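Local coordinates for putative uncharacterized protein (Xanthomonas oryzae pv. oryzae, PDB 4KL0) that binds calcium and, as a nucleoside hydrolase-like bacterial effector of unknown function, may hydrolyse N-glycosidic bonds, at residues 278-286 against 307-315. Residues are numbered along the deposited sequence; the frame is centred on the assembly and turned at random.
Sequences TAWFFRTFV and IWPQVTKLN
The last turn of helix 278-285 abuts the loop 311-313, and Phe285 O anchors the junction by accepting two backbone N-H groups. Thr312 N lies 2.9 Å from Phe285 O, nearly in line with the C=O, while Lys313 N donates a longer bond from above the carbonyl plane. One water ties Thr284 O to Lys313 O, donating to both. Lys313 extends the polar grip along the helix end: its chain bends at chi3 (-97°), which brings Lys313 NZ to 3.2 Å from Arg283 O, again above the carbonyl plane. Thr312 OG1 adds a weak hydrogen bond to Val286 O.

On the apolar side, Ile307 splits its branches between two rings. Ile307 CG2 lies 3.7 Å from Phe281 CE1, and Ile307 CD1 sits 3.6 Å from Phe282 CZ. The extended Gln310 chain brings OE1 to the Phe282 edge, 3.4 Å from CE1, with the amide turned 66° from the ring. Leu314 CD2 approaches Phe285 CD1, the two side chains crossing at about a right angle. Helix 248-269 backs this layer: Trp265 meets Phe281 edge-to-face and also touches Ile307, and Leu261 and Leu264 pack on Phe285. Carbonyls near the C-terminal end of helix 278-285 thus accept loop N-H groups and the Lys313 amine, joining this helix to the segment leading into helix 317-325 within the nucleoside hydrolase-like fold, away from the calcium site.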
# COMPACT_ATOMS: atom_id res chain seq x y z
N THR A 278 10.12 -18.24 19.54
CA THR A 278 10.06 -19.16 18.39
C THR A 278 8.62 -19.58 18.13
O THR A 278 8.20 -19.73 16.96
CB THR A 278 10.96 -20.38 18.61
OG1 THR A 278 12.33 -19.98 18.70
CG2 THR A 278 10.78 -21.38 17.44
N ALA A 279 7.85 -19.75 19.20
CA ALA A 279 6.43 -20.09 19.12
C ALA A 279 5.61 -19.00 18.45
O ALA A 279 4.63 -19.28 17.72
CB ALA A 279 5.88 -20.35 20.51
N TRP A 280 5.99 -17.76 18.68
CA TRP A 280 5.23 -16.70 18.06
C TRP A 280 5.55 -16.71 16.56
O TRP A 280 4.68 -16.46 15.73
CB TRP A 280 5.61 -15.36 18.64
CG TRP A 280 5.09 -14.25 17.84
CD1 TRP A 280 3.88 -13.66 17.95
CD2 TRP A 280 5.76 -13.59 16.75
NE1 TRP A 280 3.75 -12.65 17.04
CE2 TRP A 280 4.89 -12.59 16.28
CE3 TRP A 280 7.02 -13.75 16.15
CZ2 TRP A 280 5.22 -11.73 15.21
CZ3 TRP A 280 7.36 -12.89 15.11
CH2 TRP A 280 6.46 -11.89 14.65
N PHE A 281 6.79 -17.02 16.23
CA PHE A 281 7.21 -17.01 14.83
C PHE A 281 6.51 -18.13 14.03
O PHE A 281 5.92 -17.87 12.96
CB PHE A 281 8.72 -17.14 14.70
CG PHE A 281 9.20 -16.99 13.29
CD1 PHE A 281 9.12 -18.06 12.39
CD2 PHE A 281 9.78 -15.80 12.86
CE1 PHE A 281 9.55 -17.93 11.07
CE2 PHE A 281 10.22 -15.68 11.53
CZ PHE A 281 10.12 -16.76 10.65
N PHE A 282 6.59 -19.37 14.52
CA PHE A 282 5.83 -20.46 13.86
C PHE A 282 4.30 -20.18 13.76
O PHE A 282 3.65 -20.45 12.73
CB PHE A 282 6.17 -21.83 14.51
CG PHE A 282 7.43 -22.46 13.95
CD1 PHE A 282 7.36 -23.58 13.11
CD2 PHE A 282 8.65 -21.90 14.19
CE1 PHE A 282 8.51 -24.12 12.55
CE2 PHE A 282 9.81 -22.44 13.64
CZ PHE A 282 9.75 -23.56 12.82
N ARG A 283 3.72 -19.60 14.80
CA ARG A 283 2.28 -19.31 14.81
C ARG A 283 1.91 -18.13 13.89
O ARG A 283 0.75 -17.95 13.46
CB ARG A 283 1.84 -19.04 16.25
CG ARG A 283 0.48 -18.42 16.43
CD ARG A 283 0.15 -18.31 17.92
NE ARG A 283 0.62 -17.08 18.58
CZ ARG A 283 1.55 -17.05 19.54
NH1 ARG A 283 2.14 -18.16 19.95
NH2 ARG A 283 1.89 -15.90 20.11
N THR A 284 2.91 -17.32 13.57
CA THR A 284 2.64 -16.16 12.76
C THR A 284 2.88 -16.48 11.28
O THR A 284 2.11 -16.00 10.43
CB THR A 284 3.51 -14.99 13.16
OG1 THR A 284 3.13 -14.54 14.46
CG2 THR A 284 3.32 -13.83 12.19
N PHE A 285 3.94 -17.23 11.00
CA PHE A 285 4.41 -17.44 9.62
C PHE A 285 4.25 -18.85 9.09
O PHE A 285 4.41 -19.10 7.88
CB PHE A 285 5.87 -17.01 9.47
CG PHE A 285 6.08 -15.55 9.77
CD1 PHE A 285 5.69 -14.55 8.87
CD2 PHE A 285 6.63 -15.17 11.00
CE1 PHE A 285 5.87 -13.22 9.17
CE2 PHE A 285 6.79 -13.83 11.30
CZ PHE A 285 6.44 -12.86 10.37
N VAL A 286 4.01 -19.80 9.99
CA VAL A 286 3.99 -21.17 9.57
C VAL A 286 2.59 -21.75 9.78
O VAL A 286 2.07 -22.42 8.87
CB VAL A 286 5.06 -22.00 10.28
CG1 VAL A 286 4.98 -23.47 9.82
CG2 VAL A 286 6.46 -21.43 10.01
N ILE A 307 14.28 -22.56 7.59
CA ILE A 307 12.99 -21.97 7.98
C ILE A 307 12.18 -21.39 6.77
O ILE A 307 10.95 -21.61 6.67
CB ILE A 307 13.21 -20.85 9.02
CG1 ILE A 307 13.69 -21.48 10.34
CG2 ILE A 307 11.91 -20.09 9.23
CD1 ILE A 307 12.62 -22.33 11.01
N TRP A 308 12.87 -20.66 5.90
CA TRP A 308 12.27 -20.10 4.65
C TRP A 308 11.31 -21.09 4.00
O TRP A 308 10.12 -20.78 3.80
CB TRP A 308 13.35 -19.62 3.68
CG TRP A 308 12.84 -18.85 2.43
CD1 TRP A 308 13.17 -19.09 1.12
CD2 TRP A 308 11.95 -17.70 2.41
NE1 TRP A 308 12.55 -18.18 0.29
CE2 TRP A 308 11.80 -17.31 1.06
CE3 TRP A 308 11.28 -16.96 3.40
CZ2 TRP A 308 11.00 -16.23 0.67
CZ3 TRP A 308 10.49 -15.88 3.02
CH2 TRP A 308 10.35 -15.53 1.67
N PRO A 309 11.78 -22.35 3.74
CA PRO A 309 10.83 -23.32 3.15
C PRO A 309 9.60 -23.65 3.98
O PRO A 309 8.56 -24.07 3.46
CB PRO A 309 11.69 -24.60 2.99
CG PRO A 309 13.10 -24.12 2.93
CD PRO A 309 13.13 -22.90 3.86
N GLN A 310 9.66 -23.53 5.29
CA GLN A 310 8.45 -23.86 6.04
C GLN A 310 7.43 -22.71 6.10
O GLN A 310 6.24 -22.90 6.50
CB GLN A 310 8.81 -24.25 7.47
CG GLN A 310 9.48 -25.61 7.59
CD GLN A 310 9.59 -25.97 9.04
OE1 GLN A 310 8.58 -25.97 9.74
NE2 GLN A 310 10.81 -26.13 9.52
N VAL A 311 7.88 -21.52 5.74
CA VAL A 311 6.96 -20.38 5.85
C VAL A 311 5.89 -20.53 4.79
O VAL A 311 6.21 -20.88 3.64
CB VAL A 311 7.72 -19.05 5.69
CG1 VAL A 311 6.71 -17.91 5.49
CG2 VAL A 311 8.60 -18.82 6.92
N THR A 312 4.65 -20.30 5.20
CA THR A 312 3.46 -20.30 4.32
C THR A 312 2.62 -18.98 4.29
O THR A 312 1.74 -18.81 3.41
CB THR A 312 2.50 -21.48 4.70
OG1 THR A 312 1.80 -21.19 5.91
CG2 THR A 312 3.28 -22.77 4.88
N LYS A 313 2.86 -18.04 5.20
CA LYS A 313 1.91 -16.94 5.40
C LYS A 313 2.66 -15.61 5.45
O LYS A 313 3.31 -15.33 6.47
CB LYS A 313 1.20 -17.09 6.75
CG LYS A 313 0.42 -18.40 6.92
CD LYS A 313 -0.55 -18.30 8.11
CE LYS A 313 0.04 -18.90 9.40
NZ LYS A 313 -0.69 -18.42 10.63
N LEU A 314 2.55 -14.78 4.41
CA LEU A 314 3.20 -13.46 4.36
C LEU A 314 2.09 -12.43 4.02
O LEU A 314 1.40 -12.56 2.98
CB LEU A 314 4.32 -13.43 3.30
CG LEU A 314 5.45 -14.42 3.61
CD1 LEU A 314 6.26 -14.61 2.34
CD2 LEU A 314 6.31 -13.96 4.84
N ASN A 315 1.93 -11.41 4.87
CA ASN A 315 0.84 -10.45 4.63
C ASN A 315 1.11 -9.39 3.55
O ASN A 315 2.25 -8.88 3.46
CB ASN A 315 0.51 -9.77 5.95
CG ASN A 315 0.02 -10.75 6.98
OD1 ASN A 315 -0.65 -11.75 6.64
ND2 ASN A 315 0.33 -10.47 8.24
O HOH W 1 2.23 -13.82 8.59